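Local coordinates for protein membrane-anchored mycosin mycp1 (Mycobacterium thermoresistibile, PDB 4HVL) that is a subtilisin-like serine protease of the mycosin family, anchored in the mycobacterial membrane as a component of the ESX-1 type VII secretion system, at residues R112-P115 / T116-F119; W45-Y49 / L50-E54; A323-R326 / Q327-D331; A165-H168 / A169-G173; I245-P248 / A249-S252. One frame throughout, in Å; residues are numbered along the deposited sequence.

Contact 1: residues R112-P115 / T116-F119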
loop_
_atom_site.group_PDB
_atom_site.type_symbol
_atom_site.label_atom_id
_atom_site.label_comp_id
_atom_site.label_asym_id
_atom_site.label_seq_id
_atom_site.Cartn_x
_atom_site.Cartn_y
_atom_site.Cartn_z
ATOM N N ARG A 112 0.130 -17.329 5.634
ATOM C CA ARG A 112 0.397 -18.386 6.602
ATOM C C ARG A 112 1.711 -19.125 6.339
ATOM O O ARG A 112 2.207 -19.163 5.215
ATOM C CB ARG A 112 -0.765 -19.387 6.616
ATOM C CG ARG A 112 -1.912 -18.971 7.518
ATOM C CD ARG A 112 -2.586 -17.712 7.033
ATOM N NE ARG A 112 -3.861 -17.535 7.705
ATOM C CZ ARG A 112 -4.482 -16.379 7.879
ATOM N NH1 ARG A 112 -3.990 -15.240 7.393
ATOM N NH2 ARG A 112 -5.649 -16.380 8.521
ATOM N N GLY A 113 2.250 -19.743 7.386
ATOM C CA GLY A 113 3.479 -20.541 7.272
ATOM C C GLY A 113 3.219 -21.913 6.667
ATOM O O GLY A 113 2.066 -22.312 6.472
ATOM N N ALA A 114 4.302 -22.608 6.331
ATOM C CA ALA A 114 4.263 -23.986 5.870
ATOM C C ALA A 114 5.574 -24.662 6.270
ATOM O O ALA A 114 6.613 -24.013 6.293
ATOM C CB ALA A 114 4.132 -24.029 4.366
ATOM N N PRO A 115 5.538 -25.975 6.563
ATOM C CA PRO A 115 6.770 -26.653 6.941
ATOM C C PRO A 115 7.771 -26.840 5.779
ATOM O O PRO A 115 8.930 -27.179 6.025
ATOM C CB PRO A 115 6.275 -28.015 7.477
ATOM C CG PRO A 115 4.999 -28.249 6.759
ATOM C CD PRO A 115 4.394 -26.901 6.467
ATOM N N THR A 116 7.332 -26.609 4.541
ATOM C CA THR A 116 8.162 -26.824 3.379
ATOM C C THR A 116 8.901 -25.587 2.893
ATOM O O THR A 116 9.652 -25.698 1.947
ATOM C CB THR A 116 7.311 -27.316 2.189
ATOM O OG1 THR A 116 6.194 -26.441 2.024
ATOM C CG2 THR A 116 6.831 -28.755 2.418
ATOM N N ASP A 117 8.658 -24.410 3.464
ATOM C CA ASP A 117 9.448 -23.231 3.099
ATOM C C ASP A 117 9.614 -22.286 4.281
ATOM O O ASP A 117 8.999 -22.485 5.328
ATOM C CB ASP A 117 8.890 -22.506 1.843
ATOM C CG ASP A 117 7.503 -21.876 2.053
ATOM O OD1 ASP A 117 7.337 -20.950 2.888
ATOM O OD2 ASP A 117 6.557 -22.308 1.351
ATOM N N GLY A 118 10.447 -21.259 4.102
ATOM C CA GLY A 118 10.745 -20.301 5.170
ATOM C C GLY A 118 9.909 -19.035 5.142
ATOM O O GLY A 118 10.189 -18.103 5.885
ATOM N N PHE A 119 8.880 -18.988 4.303
ATOM C CA PHE A 119 8.059 -17.789 4.196
ATOM C C PHE A 119 6.891 -17.731 5.169
ATOM O O PHE A 119 6.155 -18.707 5.339
ATOM C CB PHE A 119 7.472 -17.641 2.808
ATOM C CG PHE A 119 6.667 -16.404 2.670
ATOM C CD1 PHE A 119 5.294 -16.412 2.964
ATOM C CD2 PHE A 119 7.274 -15.199 2.348
ATOM C CE1 PHE A 119 4.564 -15.245 2.899
ATOM C CE2 PHE A 119 6.522 -14.043 2.260
ATOM C CZ PHE A 119 5.175 -14.072 2.533
HETATM O O HOH W 1 6.818 -21.124 6.466
#
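G113 CA lies 3.8 Å from F119 O, where the loop after helix 102-110 folds back through a type I beta turn, A114 to D117. R112, just before it, turns its CB away from the second segment. Its NH1 bonds to the carbonyls of A110 and A126, so the guanidinium ties the loop to its two ends. R112 O accepts from R78 NE. A114 takes the first position of the turn and faces the second segment. Its CB comes 3.9 Å from T116 OG1. T116 OG1 sits between its own backbone N and carbonyl carbon (chi1 51°), which puts the hydroxyl on the A114 side. A114 O and D117 O are 3.0 Å apart, two acceptors with no proton between them. No hydrogen bond is made directly between the two halves. A water fills the mouth instead. It accepts from A114 N at 2.9 Å and lies within donating distance of D117 O and F119 O, though it has more acceptors around it than protons. P115 is the second residue of the turn, on the exposed outside. Past the turn, D117 makes an Asx turn of its own, while its OD2 forms a salt bridge with R78. D117 OD1 uses the lone pair pointing away from OD2 to accept from F119 N at 2.9 Å.

Contact 2: residues W45-Y49 / L50-E54; sequences WASDY and LRLTE
L50 closes the last turn of helix 45-50 against A46. L50 N bonds to A46 O at 3.0 Å, and L50 CB and CG both pack close to that same oxygen. L50 CD2 also lies 4.3 Å from Y49 CD2, a light apolar touch beside the backbone. R51 then leaves the helix with positive phi (60°) in a Schellman motif, and it is also the N-cap residue of helix 52-55. Its N donates to D48 O at 3.2 Å from above the carbonyl plane, well off a lone pair. R51 bends at chi3, and its NH2 forms a salt bridge with D362. L52 N makes the straighter bond, 3.1 Å to S47 O at 170°, lying in the carbonyl plane. L52 CG is set beside its own backbone N (chi1 -67°), and CD1 reaches S47 OG at 3.8 Å. T53 N donates to a water 3.1 Å away, and that water gives a weak bond to S47 O. The kink thus joins two short helices. A46 and L50 pack on P282 of strand 277-282 and on Y317 of helix 311-328, while L50, R51 and E54 meet helix 363-368.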
loop_
_atom_site.group_PDB
_atom_site.type_symbol
_atom_site.label_atom_id
_atom_site.label_comp_id
_atom_site.label_asym_id
_atom_site.label_seq_id
_atom_site.Cartn_x
_atom_site.Cartn_y
_atom_site.Cartn_z
ATOM N N TRP A 45 15.078 -12.175 2.882
ATOM C CA TRP A 45 15.939 -11.190 3.559
ATOM C C TRP A 45 15.088 -10.220 4.396
ATOM O O TRP A 45 15.504 -9.793 5.466
ATOM C CB TRP A 45 16.816 -10.416 2.559
ATOM C CG TRP A 45 16.099 -9.364 1.762
ATOM C CD1 TRP A 45 15.539 -9.514 0.534
ATOM C CD2 TRP A 45 15.882 -7.989 2.138
ATOM N NE1 TRP A 45 14.985 -8.331 0.121
ATOM C CE2 TRP A 45 15.185 -7.375 1.081
ATOM C CE3 TRP A 45 16.220 -7.218 3.263
ATOM C CZ2 TRP A 45 14.817 -6.026 1.103
ATOM C CZ3 TRP A 45 15.828 -5.878 3.292
ATOM C CH2 TRP A 45 15.141 -5.298 2.213
ATOM N N ALA A 46 13.885 -9.920 3.920
ATOM C CA ALA A 46 13.010 -8.982 4.604
ATOM C C ALA A 46 12.505 -9.502 5.945
ATOM O O ALA A 46 12.364 -8.730 6.899
ATOM C CB ALA A 46 11.837 -8.605 3.711
ATOM N N SER A 47 12.243 -10.799 6.013
ATOM C CA SER A 47 11.834 -11.451 7.248
ATOM C C SER A 47 12.966 -11.425 8.285
ATOM O O SER A 47 12.738 -11.131 9.454
ATOM C CB SER A 47 11.417 -12.898 6.971
ATOM O OG SER A 47 10.354 -12.919 6.017
ATOM N N ASP A 48 14.181 -11.731 7.845
ATOM C CA ASP A 48 15.340 -11.645 8.726
ATOM C C ASP A 48 15.604 -10.208 9.182
ATOM O O ASP A 48 15.821 -9.959 10.355
ATOM C CB ASP A 48 16.578 -12.229 8.039
ATOM C CG ASP A 48 16.689 -13.740 8.216
ATOM O OD1 ASP A 48 15.878 -14.333 8.965
ATOM O OD2 ASP A 48 17.594 -14.336 7.603
ATOM N N TYR A 49 15.561 -9.268 8.245
ATOM C CA TYR A 49 15.796 -7.856 8.532
ATOM C C TYR A 49 14.805 -7.268 9.556
ATOM O O TYR A 49 15.194 -6.506 10.426
ATOM C CB TYR A 49 15.705 -7.078 7.223
ATOM C CG TYR A 49 16.202 -5.662 7.267
ATOM C CD1 TYR A 49 17.546 -5.362 7.038
ATOM C CD2 TYR A 49 15.323 -4.611 7.496
ATOM C CE1 TYR A 49 18.001 -4.051 7.061
ATOM C CE2 TYR A 49 15.763 -3.303 7.515
ATOM C CZ TYR A 49 17.093 -3.023 7.299
ATOM O OH TYR A 49 17.500 -1.709 7.319
ATOM N N LEU A 50 13.532 -7.642 9.433
ATOM C CA LEU A 50 12.465 -7.106 10.283
ATOM C C LEU A 50 12.242 -7.956 11.537
ATOM O O LEU A 50 11.416 -7.619 12.387
ATOM C CB LEU A 50 11.165 -6.989 9.480
ATOM C CG LEU A 50 11.132 -5.977 8.326
ATOM C CD1 LEU A 50 9.841 -6.113 7.532
ATOM C CD2 LEU A 50 11.281 -4.558 8.848
ATOM N N ARG A 51 12.971 -9.058 11.629
ATOM C CA ARG A 51 12.962 -9.959 12.802
ATOM C C ARG A 51 11.567 -10.516 13.064
ATOM O O ARG A 51 11.098 -10.519 14.197
ATOM C CB ARG A 51 13.510 -9.255 14.051
ATOM C CG ARG A 51 14.856 -8.590 13.840
ATOM C CD ARG A 51 15.638 -8.379 15.128
ATOM N NE ARG A 51 15.106 -7.341 16.025
ATOM C CZ ARG A 51 15.340 -6.023 15.934
ATOM N NH1 ARG A 51 16.090 -5.526 14.948
ATOM N NH2 ARG A 51 14.816 -5.178 16.836
ATOM N N LEU A 52 10.917 -10.987 12.004
ATOM C CA LEU A 52 9.527 -11.441 12.082
ATOM C C LEU A 52 9.344 -12.605 13.056
ATOM O O LEU A 52 8.383 -12.636 13.840
ATOM C CB LEU A 52 8.984 -11.807 10.691
ATOM C CG LEU A 52 8.806 -10.669 9.668
ATOM C CD1 LEU A 52 8.066 -11.166 8.441
ATOM C CD2 LEU A 52 8.085 -9.462 10.256
ATOM N N THR A 53 10.284 -13.544 13.013
ATOM C CA THR A 53 10.319 -14.665 13.936
ATOM C C THR A 53 10.227 -14.189 15.390
ATOM O O THR A 53 9.425 -14.695 16.164
ATOM C CB THR A 53 11.616 -15.487 13.745
ATOM O OG1 THR A 53 11.680 -15.974 12.400
ATOM C CG2 THR A 53 11.641 -16.645 14.663
ATOM N N GLU A 54 11.037 -13.212 15.759
ATOM C CA GLU A 54 11.001 -12.675 17.117
ATOM C C GLU A 54 9.680 -11.934 17.370
ATOM O O GLU A 54 9.044 -12.116 18.416
ATOM C CB GLU A 54 12.184 -11.739 17.331
ATOM C CG GLU A 54 12.368 -11.216 18.748
ATOM C CD GLU A 54 12.723 -12.297 19.755
ATOM O OE1 GLU A 54 13.121 -13.404 19.333
ATOM O OE2 GLU A 54 12.598 -12.042 20.977
HETATM O O HOH W 2 12.399 -13.790 10.788
#

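Contact 3: residues A323-R326 / Q327-D331; sequences ALIR and QRYPD
Three successive i to i+4 bonds join A323-R326 to Q327-D331: Q327 N to A323 O, R328 N to L324 O, and Y329 N to I325 O. The last is the shortest at 2.7 Å, and its donor sits nearly in line with the C=O bond. Y329 is also the first residue to leave helical angles. P330 has no N-H to give, so R326 O receives a CA-H...O contact from P330 CA instead, at 3.1 Å. The segments cover the last turn of helix 311-328 and the loop that leaves it. This is the helix whose first turn holds S312, the predicted catalytic serine of this subtilisin fold. Among the side chains, the Y329 ring lies close to I325: Y329 CD2 comes 4.4 Å from I325 CG2 and 3.7 Å from I325 O. R328 CG lies over one face of the Y329 ring, toward its rim. The R328 chain runs out straight from CG to NE, and NH1 bonds to F58 O. Y329 OH bonds to L367 O. Q327 CG stands opposite its own backbone N (chi1 178°), and the extended chain carries OE1 to T60 N. R326 bends at chi3 (81°). Its NH1 bonds to N208 O and Q175 O, and its NH2 to L332 O. A water at the guanidinium edge, in its plane, accepts from R326 NE at 2.9 Å and donates to Y329 O at 3.0 Å.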
loop_
_atom_site.group_PDB
_atom_site.type_symbol
_atom_site.label_atom_id
_atom_site.label_comp_id
_atom_site.label_asym_id
_atom_site.label_seq_id
_atom_site.Cartn_x
_atom_site.Cartn_y
_atom_site.Cartn_z
ATOM N N ALA A 323 -1.284 -4.424 12.311
ATOM C CA ALA A 323 -2.114 -5.533 12.765
ATOM C C ALA A 323 -1.552 -6.207 14.024
ATOM O O ALA A 323 -2.284 -6.559 14.947
ATOM C CB ALA A 323 -2.266 -6.554 11.645
ATOM N N LEU A 324 -0.250 -6.427 14.046
ATOM C CA LEU A 324 0.396 -6.993 15.221
ATOM C C LEU A 324 0.194 -6.069 16.443
ATOM O O LEU A 324 -0.124 -6.535 17.542
ATOM C CB LEU A 324 1.899 -7.171 14.955
ATOM C CG LEU A 324 2.341 -8.161 13.876
ATOM C CD1 LEU A 324 3.850 -8.346 13.915
ATOM C CD2 LEU A 324 1.648 -9.492 14.082
ATOM N N ILE A 325 0.395 -4.764 16.229
ATOM C CA ILE A 325 0.255 -3.751 17.266
ATOM C C ILE A 325 -1.164 -3.718 17.834
ATOM O O ILE A 325 -1.343 -3.745 19.069
ATOM C CB ILE A 325 0.705 -2.356 16.767
ATOM C CG1 ILE A 325 2.241 -2.311 16.638
ATOM C CG2 ILE A 325 0.268 -1.268 17.730
ATOM C CD1 ILE A 325 2.789 -1.197 15.758
ATOM N N ARG A 326 -2.161 -3.730 16.954
ATOM C CA ARG A 326 -3.548 -3.607 17.378
ATOM C C ARG A 326 -3.993 -4.859 18.139
ATOM O O ARG A 326 -4.790 -4.750 19.091
ATOM C CB ARG A 326 -4.475 -3.302 16.202
ATOM C CG ARG A 326 -4.141 -2.007 15.480
ATOM C CD ARG A 326 -5.384 -1.384 14.843
ATOM N NE ARG A 326 -6.156 -0.639 15.832
ATOM C CZ ARG A 326 -7.197 0.141 15.543
ATOM N NH1 ARG A 326 -7.624 0.256 14.276
ATOM N NH2 ARG A 326 -7.825 0.807 16.523
ATOM N N GLN A 327 -3.466 -6.034 17.772
ATOM C CA GLN A 327 -3.741 -7.226 18.576
ATOM C C GLN A 327 -3.152 -7.082 19.986
ATOM O O GLN A 327 -3.832 -7.334 20.976
ATOM C CB GLN A 327 -3.208 -8.529 17.951
ATOM C CG GLN A 327 -3.492 -9.735 18.857
ATOM C CD GLN A 327 -2.740 -11.012 18.491
ATOM O OE1 GLN A 327 -1.842 -11.017 17.657
ATOM N NE2 GLN A 327 -3.107 -12.110 19.149
ATOM N N ARG A 328 -1.883 -6.703 20.071
ATOM C CA ARG A 328 -1.196 -6.707 21.350
ATOM C C ARG A 328 -1.678 -5.566 22.238
ATOM O O ARG A 328 -1.707 -5.706 23.456
ATOM C CB ARG A 328 0.304 -6.599 21.154
ATOM C CG ARG A 328 1.072 -6.864 22.426
ATOM C CD ARG A 328 2.549 -6.928 22.109
ATOM N NE ARG A 328 3.308 -7.078 23.336
ATOM C CZ ARG A 328 3.421 -8.207 24.011
ATOM N NH1 ARG A 328 2.845 -9.327 23.590
ATOM N NH2 ARG A 328 4.128 -8.209 25.112
ATOM N N TYR A 329 -2.050 -4.453 21.614
ATOM C CA TYR A 329 -2.517 -3.270 22.309
ATOM C C TYR A 329 -3.853 -2.803 21.710
ATOM O O TYR A 329 -3.895 -1.809 20.980
ATOM C CB TYR A 329 -1.466 -2.170 22.193
ATOM C CG TYR A 329 -0.083 -2.588 22.683
ATOM C CD1 TYR A 329 0.172 -2.778 24.051
ATOM C CD2 TYR A 329 0.967 -2.804 21.788
ATOM C CE1 TYR A 329 1.431 -3.168 24.498
ATOM C CE2 TYR A 329 2.232 -3.194 22.234
ATOM C CZ TYR A 329 2.453 -3.364 23.582
ATOM O OH TYR A 329 3.702 -3.739 24.037
ATOM N N PRO A 330 -4.953 -3.523 22.012
ATOM C CA PRO A 330 -6.225 -3.205 21.350
ATOM C C PRO A 330 -6.843 -1.855 21.774
ATOM O O PRO A 330 -7.746 -1.378 21.107
ATOM C CB PRO A 330 -7.133 -4.402 21.714
ATOM C CG PRO A 330 -6.541 -4.977 22.958
ATOM C CD PRO A 330 -5.064 -4.674 22.928
ATOM N N ASP A 331 -6.359 -1.255 22.866
ATOM C CA ASP A 331 -6.851 0.047 23.310
ATOM C C ASP A 331 -6.299 1.208 22.489
ATOM O O ASP A 331 -6.796 2.314 22.619
ATOM C CB ASP A 331 -6.569 0.310 24.805
ATOM C CG ASP A 331 -5.092 0.238 25.163
ATOM O OD1 ASP A 331 -4.296 -0.407 24.442
ATOM O OD2 ASP A 331 -4.711 0.791 26.210
HETATM O O HOH W 3 -5.386 -0.781 18.620
#

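Contact 4: residues A165-H168 / A169-G173. With ZN (zinc ion), chain C.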
loop_
_atom_site.group_PDB
_atom_site.type_symbol
_atom_site.label_atom_id
_atom_site.label_comp_id
_atom_site.label_asym_id
_atom_site.label_seq_id
_atom_site.Cartn_x
_atom_site.Cartn_y
_atom_site.Cartn_z
ATOM N N ALA A 165 -13.845 3.015 -2.576
ATOM C CA ALA A 165 -13.256 1.791 -2.062
ATOM C C ALA A 165 -12.812 1.944 -0.604
ATOM O O ALA A 165 -12.884 0.981 0.174
ATOM C CB ALA A 165 -12.076 1.345 -2.938
ATOM N N ILE A 166 -12.356 3.134 -0.233
ATOM C CA ILE A 166 -11.929 3.386 1.143
ATOM C C ILE A 166 -13.170 3.399 2.045
ATOM O O ILE A 166 -13.160 2.773 3.112
ATOM C CB ILE A 166 -11.106 4.697 1.256
ATOM C CG1 ILE A 166 -9.768 4.549 0.525
ATOM C CG2 ILE A 166 -10.819 5.040 2.700
ATOM C CD1 ILE A 166 -9.097 5.862 0.164
ATOM N N VAL A 167 -14.251 4.064 1.596
ATOM C CA VAL A 167 -15.522 4.051 2.341
ATOM C C VAL A 167 -15.987 2.602 2.542
ATOM O O VAL A 167 -16.275 2.157 3.679
ATOM C CB VAL A 167 -16.628 4.904 1.650
ATOM C CG1 VAL A 167 -17.983 4.710 2.311
ATOM C CG2 VAL A 167 -16.268 6.385 1.717
ATOM N N HIS A 168 -16.064 1.867 1.435
ATOM C CA HIS A 168 -16.487 0.484 1.470
ATOM C C HIS A 168 -15.581 -0.390 2.382
ATOM O O HIS A 168 -16.087 -1.169 3.195
ATOM C CB HIS A 168 -16.555 -0.048 0.050
ATOM C CG HIS A 168 -16.916 -1.495 -0.057
ATOM N ND1 HIS A 168 -18.191 -1.964 0.143
ATOM C CD2 HIS A 168 -16.170 -2.573 -0.392
ATOM C CE1 HIS A 168 -18.219 -3.275 -0.049
ATOM N NE2 HIS A 168 -17.000 -3.668 -0.377
ATOM N N ALA A 169 -14.255 -0.231 2.273
ATOM C CA ALA A 169 -13.323 -0.969 3.129
ATOM C C ALA A 169 -13.626 -0.750 4.601
ATOM O O ALA A 169 -13.626 -1.690 5.406
ATOM C CB ALA A 169 -11.883 -0.593 2.813
ATOM N N ALA A 170 -13.839 0.509 4.961
ATOM C CA ALA A 170 -14.163 0.893 6.342
ATOM C C ALA A 170 -15.464 0.241 6.794
ATOM O O ALA A 170 -15.542 -0.308 7.900
ATOM C CB ALA A 170 -14.269 2.399 6.445
ATOM N N ASN A 171 -16.474 0.281 5.915
ATOM C CA ASN A 171 -17.772 -0.349 6.190
ATOM C C ASN A 171 -17.724 -1.867 6.389
ATOM O O ASN A 171 -18.576 -2.437 7.082
ATOM C CB ASN A 171 -18.798 0.029 5.109
ATOM C CG ASN A 171 -19.228 1.499 5.202
ATOM O OD1 ASN A 171 -18.939 2.177 6.182
ATOM N ND2 ASN A 171 -19.940 1.987 4.182
ATOM N N LEU A 172 -16.735 -2.508 5.765
ATOM C CA LEU A 172 -16.483 -3.950 5.939
ATOM C C LEU A 172 -15.973 -4.288 7.332
ATOM O O LEU A 172 -16.004 -5.444 7.716
ATOM C CB LEU A 172 -15.479 -4.454 4.889
ATOM C CG LEU A 172 -16.052 -4.475 3.459
ATOM C CD1 LEU A 172 -14.959 -4.692 2.425
ATOM C CD2 LEU A 172 -17.145 -5.542 3.328
ATOM N N GLY A 173 -15.506 -3.298 8.087
ATOM C CA GLY A 173 -15.083 -3.515 9.480
ATOM C C GLY A 173 -13.591 -3.798 9.647
ATOM O O GLY A 173 -13.167 -4.345 10.656
HETATM ZN ZN ZN C . -20.032 -1.050 0.726
#
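H168 and L172 meet near the C-terminal end of helix 154-171, which finishes in a Schellman motif at G173. The tight part is made by the buried residues A165, I166, V167, A169 and A170. A169 N bonds to A165 O at 2.8 Å, and A170 N to I166 O. A169 CB sits 3.2 Å from A165 O. This face of the helix packs on strands 127-132 and 176-179, through L131 and I177 against A169. I166 and V167 face helix 194-206. The other side is partly exposed and carries H168, N171 and L172, held by the zinc ion and the N171 bonds. The L172 side chain crosses the imidazole at a slant, with CG over one face. This is a CH-pi contact, 4.2 Å from L172 CG to the H168 ring centroid and offset toward the rim. L172 CD1 comes 3.6 Å from H168 NE2. V167 reaches this side from the buried part and runs alongside N171, V167 CG1 lying 3.8 Å from N171 ND2. That amide bonds on through ND2 to D15 OD2 and through OD1 to Y202 OH. D15 also binds the zinc ion, so N171 is a second-shell residue that may steady the carboxylate. A chi1 of 177° sets the H168 ring beside its own carbonyl carbon, where it meets L172 and the metal. H168 ND1 binds the zinc ion at 2.1 Å, and three atoms from elsewhere complete the site, D15 OD1 among them.

Contact 5: residues I245-P248 / A249-S252; sequences IVSP and AWYS
I245-P248 leaves strand 244-247 through a cis peptide before P248 and passes directly into the 3-10 turn of A249-Y251, a bend held by two backbone bonds, W250 N to V246 O and Y251 N to P248 O. Most of the side-chain contact is made by the W250 indole. Its CG lies between the backbone N and the carbonyl carbon (chi1 79°), and this turns the ring back over the strand. I245 CG2 points at the middle of one face in a CH-pi contact, 3.7 Å from the centroid of the W250 six-membered ring. I245 CD1 adds contacts to W250 CE3 and CZ3. Strand 244-247 pairs antiparallel with strand 183-186, a two-stranded sheet separate from the parallel sheet of the subtilisin fold. Y185 of that partner strand also touches I245 and W250. V246 CB points the other way from I245 CB, and V246 CG1 meets A249 CB at 3.8 Å. The W250 N to V246 O bond, 3.0 Å, lies in the carbonyl plane but is bent at the hydrogen (133°). Y251 N reaches P248 O more straightly, also at 3.0 Å, although from above the carbonyl plane. The Y251 ring takes W250 CD1 over one face, toward the rim, while P248 O lies at the ring edge. P248 CB comes 3.9 Å from Y251 CD2. S247 OG sits 3.6 Å from both W250 NE1 and Y251 CE2, and its hydrogen bond goes to E193 OE1. Y251 OH bonds to that same carboxylate oxygen, so E193 joins the end of the strand to the 3-10 turn.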
loop_
_atom_site.group_PDB
_atom_site.type_symbol
_atom_site.label_atom_id
_atom_site.label_comp_id
_atom_site.label_asym_id
_atom_site.label_seq_id
_atom_site.Cartn_x
_atom_site.Cartn_y
_atom_site.Cartn_z
ATOM N N ILE A 245 2.153 15.344 -7.037
ATOM C CA ILE A 245 1.280 14.896 -5.967
ATOM C C ILE A 245 1.114 13.379 -6.114
ATOM O O ILE A 245 0.892 12.886 -7.229
ATOM C CB ILE A 245 -0.105 15.585 -6.056
ATOM C CG1 ILE A 245 0.039 17.111 -5.925
ATOM C CG2 ILE A 245 -1.094 15.017 -5.036
ATOM C CD1 ILE A 245 0.795 17.554 -4.683
ATOM N N VAL A 246 1.275 12.652 -5.012
ATOM C CA VAL A 246 0.926 11.228 -4.924
ATOM C C VAL A 246 -0.239 11.091 -3.945
ATOM O O VAL A 246 -0.156 11.554 -2.786
ATOM C CB VAL A 246 2.123 10.375 -4.435
ATOM C CG1 VAL A 246 1.773 8.893 -4.470
ATOM C CG2 VAL A 246 3.362 10.642 -5.294
ATOM N N SER A 247 -1.327 10.481 -4.400
ATOM C CA SER A 247 -2.539 10.338 -3.575
ATOM C C SER A 247 -2.927 8.864 -3.457
ATOM O O SER A 247 -2.891 8.147 -4.444
ATOM C CB SER A 247 -3.719 11.104 -4.185
ATOM O OG SER A 247 -4.863 11.087 -3.329
ATOM N N PRO A 248 -3.366 8.431 -2.266
ATOM C CA PRO A 248 -3.682 9.213 -1.064
ATOM C C PRO A 248 -2.467 9.434 -0.142
ATOM O O PRO A 248 -2.620 9.899 0.991
ATOM C CB PRO A 248 -4.723 8.345 -0.373
ATOM C CG PRO A 248 -4.247 6.964 -0.676
ATOM C CD PRO A 248 -3.745 7.018 -2.096
ATOM N N ALA A 249 -1.272 9.118 -0.641
ATOM C CA ALA A 249 -0.021 9.296 0.143
ATOM C C ALA A 249 0.070 10.649 0.853
ATOM O O ALA A 249 0.576 10.727 1.988
ATOM C CB ALA A 249 1.197 9.114 -0.763
ATOM N N TRP A 250 -0.387 11.696 0.158
ATOM C CA TRP A 250 -0.264 13.066 0.606
ATOM C C TRP A 250 -1.211 13.497 1.693
ATOM O O TRP A 250 -1.116 14.628 2.138
ATOM C CB TRP A 250 -0.328 14.043 -0.580
ATOM C CG TRP A 250 -1.687 14.374 -1.171
ATOM C CD1 TRP A 250 -2.737 13.524 -1.368
ATOM C CD2 TRP A 250 -2.114 15.646 -1.667
ATOM N NE1 TRP A 250 -3.780 14.180 -1.939
ATOM C CE2 TRP A 250 -3.436 15.487 -2.133
ATOM C CE3 TRP A 250 -1.516 16.912 -1.735
ATOM C CZ2 TRP A 250 -4.181 16.543 -2.676
ATOM C CZ3 TRP A 250 -2.245 17.972 -2.277
ATOM C CH2 TRP A 250 -3.565 17.783 -2.749
ATOM N N TYR A 251 -2.117 12.620 2.117
ATOM C CA TYR A 251 -3.018 12.907 3.230
ATOM C C TYR A 251 -2.366 12.657 4.594
ATOM O O TYR A 251 -3.029 12.753 5.608
ATOM C CB TYR A 251 -4.338 12.105 3.094
ATOM C CG TYR A 251 -5.218 12.640 1.982
ATOM C CD1 TYR A 251 -5.866 13.860 2.121
ATOM C CD2 TYR A 251 -5.361 11.964 0.779
ATOM C CE1 TYR A 251 -6.649 14.376 1.105
ATOM C CE2 TYR A 251 -6.137 12.477 -0.242
ATOM C CZ TYR A 251 -6.782 13.684 -0.069
ATOM O OH TYR A 251 -7.566 14.219 -1.074
ATOM N N SER A 252 -1.065 12.380 4.628
ATOM C CA SER A 252 -0.354 12.243 5.909
ATOM C C SER A 252 -0.567 13.491 6.775
ATOM O O SER A 252 -0.448 14.582 6.279
ATOM C CB SER A 252 1.144 12.044 5.656
ATOM O OG SER A 252 1.795 11.627 6.846
#

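Along the chain the order is contact 2, contact 1, contact 4, contact 5, contact 3, and none touches another. Contacts 1 and 2 lie on the same side of the protein, with centres about 14 Å apart. Contact 5 is on the opposite side of the chain's centre from both, its centre about 35 Å from that of contact 1. Contacts 4 and 5 have centres about 19 Å apart; P248 packs on helix 154-171, which carries contact 4. Contact 2 packs on helix 311-328, the helix that carries contact 3, and both touch helix 363-368. All sit where helices end or the chain turns outside the parallel sheet, contact 5 at the end of the two-stranded sheet. Contact 4 alone holds a zinc ligand.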